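Local atomic coordinates of putative iron-uptake ABC transport system,periplasmic iron-binding protein (Campylobacter jejuni, PDB entry 3E13), a protein that binds ferric iron in the periplasm and probably hands it to an ABC transporter for uptake into the cell. Residues 17-22 and 28-33; 55-60 and 97-102; 255-260 and 264-269. One frame throughout, in Å; residues are numbered along the deposited sequence.

Interaction 1: 17-22 and 28-33; sequences EIIKKF and IKVNHT
Ile19 and Phe22, one helical turn apart, rest on Val30 and His32 of the following strand and on Ile28 just before it, in the second half of the beta-alpha-beta unit made by strand 3-8, helix 14-26 and strand 29-34. The axes of 17-22 and 29-33 approach to 8.6 Å and run nearly antiparallel, at 152°, as expected when a crossover helix returns the chain to a parallel neighbour strand. No hydrogen bond joins the two segments.

Branched Ile and Val suit an extended strand, where alternate residues face the helix and bring methyl groups to it. CG2 of Ile19 lies 3.7 Å from CB of Val30, the two side chains crossing at about a right angle. Phe22 reaches the N-terminal start of strand 29-34 because its CG stands anti to the backbone N (chi1 -178°); its CZ comes to 3.8 Å from CD1 of Ile28, while its CD2 meets CG2 of Val30. Edge-to-face contacts with Phe253 and Phe256 bury the same ring further.

The side chain of Lys29 starts away from the helix but its end returns: NZ donates to O of Val30 and forms a salt bridge with Glu23 of helix 14-26.

The remaining contact is CH-pi. CD1 of Ile19 sits over one face of the His32 imidazole, 3.8 Å from its centroid and displaced toward the rim, nearest to CD2 at 3.6 Å.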
# COMPACT_ATOMS: atom_id res chain seq x y z
N GLU A 17 5.61 17.40 -4.21
CA GLU A 17 5.46 18.55 -3.32
C GLU A 17 6.28 18.34 -2.04
O GLU A 17 6.94 19.27 -1.52
CB GLU A 17 3.98 18.84 -2.95
CG GLU A 17 3.84 19.86 -1.80
CD GLU A 17 2.42 20.29 -1.36
OE1 GLU A 17 1.45 19.54 -1.53
OE2 GLU A 17 2.30 21.41 -0.80
N ILE A 18 6.17 17.13 -1.48
CA ILE A 18 6.87 16.81 -0.23
C ILE A 18 8.37 16.95 -0.41
O ILE A 18 9.05 17.50 0.43
CB ILE A 18 6.45 15.38 0.28
CG1 ILE A 18 4.96 15.41 0.65
CG2 ILE A 18 7.40 14.88 1.33
CD1 ILE A 18 4.37 14.08 0.99
N ILE A 19 8.87 16.48 -1.53
CA ILE A 19 10.28 16.49 -1.78
C ILE A 19 10.76 17.94 -1.94
O ILE A 19 11.78 18.30 -1.40
CB ILE A 19 10.62 15.58 -2.99
CG1 ILE A 19 10.52 14.09 -2.55
CG2 ILE A 19 11.99 15.94 -3.54
CD1 ILE A 19 10.37 13.14 -3.71
N LYS A 20 9.99 18.76 -2.64
CA LYS A 20 10.32 20.18 -2.81
C LYS A 20 10.39 20.87 -1.49
O LYS A 20 11.34 21.63 -1.21
CB LYS A 20 9.26 20.86 -3.68
CG LYS A 20 9.44 20.68 -5.15
CD LYS A 20 8.66 21.79 -5.90
CE LYS A 20 7.77 21.22 -7.00
NZ LYS A 20 7.30 22.31 -7.89
N LYS A 21 9.45 20.54 -0.62
CA LYS A 21 9.49 21.11 0.72
C LYS A 21 10.73 20.70 1.49
O LYS A 21 11.28 21.53 2.20
CB LYS A 21 8.23 20.79 1.47
CG LYS A 21 7.05 21.55 0.94
CD LYS A 21 5.80 21.11 1.59
CE LYS A 21 5.37 22.06 2.62
NZ LYS A 21 5.06 23.46 2.07
N PHE A 22 11.20 19.46 1.33
CA PHE A 22 12.44 19.04 1.99
C PHE A 22 13.65 19.84 1.47
O PHE A 22 14.54 20.26 2.24
CB PHE A 22 12.64 17.53 1.78
CG PHE A 22 13.86 16.97 2.45
CD1 PHE A 22 13.88 16.77 3.81
CD2 PHE A 22 15.01 16.70 1.71
CE1 PHE A 22 14.99 16.30 4.45
CE2 PHE A 22 16.13 16.21 2.33
CZ PHE A 22 16.13 15.99 3.67
N ILE A 28 19.19 20.49 0.66
CA ILE A 28 19.67 19.22 0.11
C ILE A 28 18.95 18.94 -1.18
O ILE A 28 17.72 19.03 -1.25
CB ILE A 28 19.38 18.05 1.12
CG1 ILE A 28 20.16 18.22 2.41
CG2 ILE A 28 19.72 16.69 0.47
CD1 ILE A 28 19.67 17.36 3.56
N LYS A 29 19.68 18.57 -2.23
CA LYS A 29 19.07 18.20 -3.49
C LYS A 29 18.70 16.74 -3.48
O LYS A 29 19.56 15.89 -3.22
CB LYS A 29 20.05 18.44 -4.66
CG LYS A 29 19.47 18.11 -6.04
CD LYS A 29 18.43 19.12 -6.46
CE LYS A 29 17.68 18.72 -7.72
NZ LYS A 29 16.42 17.99 -7.38
N VAL A 30 17.44 16.44 -3.80
CA VAL A 30 16.95 15.06 -3.86
C VAL A 30 16.97 14.57 -5.31
O VAL A 30 16.52 15.26 -6.21
CB VAL A 30 15.54 14.95 -3.33
CG1 VAL A 30 14.96 13.56 -3.53
CG2 VAL A 30 15.54 15.33 -1.89
N ASN A 31 17.59 13.42 -5.53
CA ASN A 31 17.56 12.69 -6.79
C ASN A 31 16.54 11.56 -6.60
O ASN A 31 16.82 10.63 -5.85
CB ASN A 31 18.93 12.10 -7.10
CG ASN A 31 19.98 13.16 -7.25
OD1 ASN A 31 19.71 14.16 -7.87
ND2 ASN A 31 21.18 12.97 -6.66
N HIS A 32 15.39 11.68 -7.24
CA HIS A 32 14.26 10.80 -7.01
C HIS A 32 14.15 9.83 -8.18
O HIS A 32 13.97 10.24 -9.33
CB HIS A 32 13.00 11.64 -6.88
CG HIS A 32 11.77 10.86 -6.48
ND1 HIS A 32 10.64 10.84 -7.26
CD2 HIS A 32 11.46 10.16 -5.37
CE1 HIS A 32 9.71 10.10 -6.67
NE2 HIS A 32 10.17 9.70 -5.51
N THR A 33 14.32 8.53 -7.89
CA THR A 33 14.18 7.47 -8.89
C THR A 33 12.94 6.65 -8.56
O THR A 33 12.87 6.06 -7.52
CB THR A 33 15.43 6.61 -8.84
OG1 THR A 33 16.56 7.34 -9.35
CG2 THR A 33 15.32 5.44 -9.78

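Interaction 2: 55-60 and 97-102; sequences IFITAD and FAITKR
The guanidinium of Arg102 has CA of Ala59 over one face, and at its edge, in plane, a water oxygen. That water accepts from NH1 of Arg102 at 2.9 Å and donates to O of Ala59 at 2.8 Å. It makes the link that the direct approach lacks, since NH1 of Arg102 and O of Ala59 are 3.4 Å apart at a poor angle. The small side chain of Ala59 suits a place over the face of a flat cation, its CB lying 3.8 Å from NH1 of Arg102.

Arg102 reaches toward Ala59, with CG held between the backbone N and carbonyl carbon (chi1 54°) and the chain bent again at chi2 and chi3. Its NH2 forms a salt bridge with Glu272 and a hydrogen bond to OH of Tyr12, an iron ligand.

Further back the contact is loose and apolar: CG2 of Ile57 and CD1 of Ile99 are 4.4 Å apart. Ile99 and Thr100 together face Ser236 in a classic beta bulge, where the chain turns a corner within strand 97-109 of the periplasmic-binding-protein fold.

Arg102 lies about 4 Å from the ferric ion, side chain to metal. Its positive charge, partly balanced by Glu272, is consistent with a stabilised tyrosinate at Tyr12 in the buried metal site.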
# COMPACT_ATOMS: atom_id res chain seq x y z
N ILE A 55 18.00 5.92 0.31
CA ILE A 55 16.66 5.71 0.85
C ILE A 55 15.89 4.79 -0.11
O ILE A 55 15.95 4.95 -1.34
CB ILE A 55 15.92 7.08 1.03
CG1 ILE A 55 16.52 7.91 2.17
CG2 ILE A 55 14.41 6.89 1.12
CD1 ILE A 55 16.10 7.48 3.54
N PHE A 56 15.13 3.88 0.51
CA PHE A 56 14.17 3.04 -0.19
C PHE A 56 12.79 3.38 0.38
O PHE A 56 12.58 3.27 1.57
CB PHE A 56 14.52 1.54 0.01
CG PHE A 56 13.63 0.56 -0.75
CD1 PHE A 56 13.20 0.83 -2.07
CD2 PHE A 56 13.22 -0.65 -0.18
CE1 PHE A 56 12.37 -0.03 -2.76
CE2 PHE A 56 12.43 -1.54 -0.89
CZ PHE A 56 12.02 -1.24 -2.19
N ILE A 57 11.88 3.82 -0.46
CA ILE A 57 10.49 4.08 -0.07
C ILE A 57 9.57 3.10 -0.82
O ILE A 57 9.74 2.87 -2.03
CB ILE A 57 10.04 5.53 -0.42
CG1 ILE A 57 11.04 6.53 0.03
CG2 ILE A 57 8.69 5.81 0.29
CD1 ILE A 57 10.64 8.00 -0.31
N THR A 58 8.63 2.50 -0.09
CA THR A 58 7.65 1.56 -0.69
C THR A 58 6.25 2.00 -0.38
O THR A 58 6.02 2.90 0.45
CB THR A 58 7.78 0.15 -0.12
OG1 THR A 58 7.30 0.18 1.23
CG2 THR A 58 9.22 -0.37 -0.13
N ALA A 59 5.31 1.35 -1.05
CA ALA A 59 3.91 1.48 -0.75
C ALA A 59 3.39 0.16 -0.15
O ALA A 59 2.24 -0.22 -0.33
CB ALA A 59 3.17 1.85 -2.03
N ASP A 60 4.28 -0.54 0.53
CA ASP A 60 4.01 -1.92 0.96
C ASP A 60 4.95 -2.40 2.03
O ASP A 60 6.19 -2.23 1.94
CB ASP A 60 4.09 -2.84 -0.26
CG ASP A 60 3.97 -4.25 0.08
OD1 ASP A 60 4.93 -5.06 -0.22
OD2 ASP A 60 2.92 -4.70 0.60
N PHE A 97 10.26 1.71 8.54
CA PHE A 97 9.38 2.61 9.35
C PHE A 97 8.18 3.01 8.50
O PHE A 97 8.34 3.43 7.35
CB PHE A 97 10.13 3.86 9.72
CG PHE A 97 11.34 3.59 10.55
CD1 PHE A 97 12.55 3.33 9.91
CD2 PHE A 97 11.29 3.62 11.93
CE1 PHE A 97 13.71 3.01 10.65
CE2 PHE A 97 12.49 3.37 12.67
CZ PHE A 97 13.67 3.04 12.01
N ALA A 98 6.96 2.91 9.03
CA ALA A 98 5.79 3.29 8.24
C ALA A 98 5.71 4.82 8.18
O ALA A 98 6.02 5.52 9.20
CB ALA A 98 4.52 2.78 8.87
N ILE A 99 5.28 5.33 7.05
CA ILE A 99 4.96 6.76 6.87
C ILE A 99 3.44 7.00 6.73
O ILE A 99 2.97 8.10 7.00
CB ILE A 99 5.73 7.41 5.72
CG1 ILE A 99 5.41 6.79 4.37
CG2 ILE A 99 7.19 7.30 5.99
CD1 ILE A 99 5.88 7.65 3.19
N THR A 100 2.68 6.00 6.30
CA THR A 100 1.22 6.05 6.22
C THR A 100 0.63 4.67 6.41
O THR A 100 1.33 3.66 6.26
CB THR A 100 0.69 6.54 4.85
OG1 THR A 100 1.04 5.58 3.85
CG2 THR A 100 1.25 7.82 4.41
N LYS A 101 -0.68 4.63 6.67
CA LYS A 101 -1.48 3.44 6.57
C LYS A 101 -2.49 3.59 5.43
O LYS A 101 -2.89 4.70 5.05
CB LYS A 101 -2.28 3.16 7.87
CG LYS A 101 -1.40 2.74 9.02
CD LYS A 101 -2.08 3.03 10.40
CE LYS A 101 -3.18 2.03 10.70
NZ LYS A 101 -3.96 2.42 11.98
N ARG A 102 -2.88 2.46 4.89
CA ARG A 102 -3.93 2.36 3.86
C ARG A 102 -4.70 1.05 4.05
O ARG A 102 -4.18 0.13 4.60
CB ARG A 102 -3.33 2.49 2.45
CG ARG A 102 -2.19 1.49 2.16
CD ARG A 102 -0.76 2.07 2.38
NE ARG A 102 -0.48 3.20 1.51
CZ ARG A 102 -0.27 3.17 0.20
NH1 ARG A 102 -0.29 2.03 -0.47
NH2 ARG A 102 0.02 4.28 -0.46
O HOH W 1 -0.34 -0.59 0.66

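Interaction 3: 255-260 and 264-269; sequences EFMLSP and KILTDS
Met257 turns its terminal methyl toward Leu266, CE meeting CD1 of Leu266 at 4.2 Å in a loose apolar contact. The thioether chain is folded at each of its three torsions, the last at chi3 -61°, and this carries the methyl toward the second helix although the first bond of the side chain points to one side of 264-269. Flexible Met suits such a buried junction, where one long side chain must fit several surfaces: Ile18 and Ile262 touch it as well. The first bond of the Leu266 side chain points toward 255-260. Its CD1 also lies 4.2 Å from the carbonyl O of Met257, and its side chain packs on Ile18 and Arg10.

The backbone here passes from helix 247-257 into helix 260-268, two consecutive helices of the solute-binding-protein fold joined by a two-residue link. Ser259 stands at the N-cap of the second helix, and Pro260 follows as its first residue. Proline fits that place well, because a first-turn residue needs no N-H for an intrahelical bond and the ring already holds phi near its helical value.

The OG of Ser259 donates to O of Phe256 at 2.7 Å, in the carbonyl plane and on a lone pair. O of Phe256 also accepts from N of Ser259, so two bonds from one residue grip the end of the first helix.

Across the segments, N of Lys264 donates to O of Pro260 at 3.0 Å, the first-turn bond of the new helix. CB of Lys264 also lies 3.5 Å from O of Pro260. The rest of Lys264 leads away, bent at chi2, to a salt bridge one turn on: NZ of Lys264 meets OD1 of Asp268 at 2.7 Å on the syn side of the carboxylate, and NZ bonds to O of Glu280 too.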
# COMPACT_ATOMS: atom_id res chain seq x y z
N GLU A 255 12.83 11.50 9.14
CA GLU A 255 12.15 12.28 10.18
C GLU A 255 11.19 13.29 9.58
O GLU A 255 10.07 13.47 10.10
CB GLU A 255 13.17 12.94 11.11
CG GLU A 255 13.94 11.92 11.94
CD GLU A 255 15.00 12.50 12.84
OE1 GLU A 255 15.27 13.75 12.79
OE2 GLU A 255 15.53 11.72 13.67
N PHE A 256 11.58 13.92 8.50
CA PHE A 256 10.75 14.90 7.82
C PHE A 256 9.42 14.25 7.36
O PHE A 256 8.35 14.87 7.42
CB PHE A 256 11.55 15.46 6.64
CG PHE A 256 10.86 16.56 5.89
CD1 PHE A 256 10.75 17.83 6.45
CD2 PHE A 256 10.34 16.35 4.62
CE1 PHE A 256 10.15 18.88 5.74
CE2 PHE A 256 9.72 17.42 3.91
CZ PHE A 256 9.63 18.66 4.50
N MET A 257 9.46 13.00 6.93
CA MET A 257 8.24 12.31 6.49
C MET A 257 7.24 12.12 7.63
O MET A 257 6.05 11.98 7.36
CB MET A 257 8.56 10.96 5.89
CG MET A 257 9.29 10.99 4.52
SD MET A 257 8.53 12.02 3.31
CE MET A 257 6.97 11.24 3.18
N LEU A 258 7.68 12.14 8.88
CA LEU A 258 6.78 12.04 10.04
C LEU A 258 6.48 13.38 10.66
O LEU A 258 5.87 13.43 11.74
CB LEU A 258 7.33 11.03 11.08
CG LEU A 258 6.91 9.57 10.94
CD1 LEU A 258 5.43 9.38 11.21
CD2 LEU A 258 7.33 9.04 9.57
N SER A 259 6.94 14.47 10.04
CA SER A 259 6.67 15.81 10.59
C SER A 259 5.20 16.18 10.42
O SER A 259 4.51 15.64 9.59
CB SER A 259 7.57 16.84 9.92
OG SER A 259 7.28 17.04 8.56
N PRO A 260 4.70 17.08 11.28
CA PRO A 260 3.30 17.49 11.21
C PRO A 260 2.81 17.93 9.86
O PRO A 260 1.74 17.44 9.44
CB PRO A 260 3.24 18.63 12.24
CG PRO A 260 4.32 18.27 13.23
CD PRO A 260 5.44 17.67 12.41
N LYS A 264 0.21 15.78 7.41
CA LYS A 264 -1.02 16.44 6.97
C LYS A 264 -1.18 16.41 5.42
O LYS A 264 -2.27 16.16 4.92
CB LYS A 264 -1.12 17.86 7.53
CG LYS A 264 -2.57 18.45 7.32
CD LYS A 264 -3.70 17.50 7.72
CE LYS A 264 -5.01 18.22 8.07
NZ LYS A 264 -6.18 17.39 7.80
N ILE A 265 -0.11 16.64 4.68
CA ILE A 265 -0.19 16.56 3.22
C ILE A 265 -0.55 15.15 2.78
O ILE A 265 -1.32 14.94 1.84
CB ILE A 265 1.13 17.01 2.59
CG1 ILE A 265 1.32 18.53 2.81
CG2 ILE A 265 1.22 16.57 1.10
CD1 ILE A 265 2.64 18.99 2.31
N LEU A 266 0.01 14.16 3.44
CA LEU A 266 -0.25 12.77 3.06
C LEU A 266 -1.73 12.43 3.18
O LEU A 266 -2.24 11.67 2.36
CB LEU A 266 0.61 11.84 3.86
CG LEU A 266 2.12 11.83 3.46
CD1 LEU A 266 2.99 11.28 4.56
CD2 LEU A 266 2.33 11.08 2.19
N THR A 267 -2.44 12.99 4.17
CA THR A 267 -3.88 12.75 4.23
C THR A 267 -4.70 13.76 3.40
O THR A 267 -5.68 13.38 2.76
CB THR A 267 -4.35 12.63 5.70
OG1 THR A 267 -5.69 12.16 5.75
CG2 THR A 267 -4.36 13.95 6.45
N ASP A 268 -4.26 15.01 3.35
CA ASP A 268 -5.00 16.04 2.63
C ASP A 268 -4.88 15.96 1.10
O ASP A 268 -5.86 16.28 0.38
CB ASP A 268 -4.60 17.42 3.08
CG ASP A 268 -5.22 17.81 4.41
OD1 ASP A 268 -5.86 16.99 5.17
OD2 ASP A 268 -5.03 18.97 4.81
N SER A 269 -3.69 15.61 0.64
CA SER A 269 -3.38 15.59 -0.77
C SER A 269 -3.28 14.18 -1.37
O SER A 269 -3.49 14.04 -2.57
CB SER A 269 -2.08 16.37 -1.05
OG SER A 269 -2.31 17.76 -0.74

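Interaction 2 is the buried one, nearest the centre of the chain and beside the iron, and it alone is bridged by a water, between a charged group and a backbone carbonyl. Interactions 1 and 3 lie farther out and are partly buried: interaction 1 is apolar and CH-pi between helix and strand, whereas interaction 3 has a backbone bond across a helix junction, with a salt bridge inside 264-269. Interactions 1 and 2 reach the same sheet without touching. Interaction 3 has neighbours in both, Phe256 and Met257 packing on helix 14-26, and Met257, Leu258 and Leu266 on strand 97-109, with CE of Met257 3.7 Å from CD1 of Ile99.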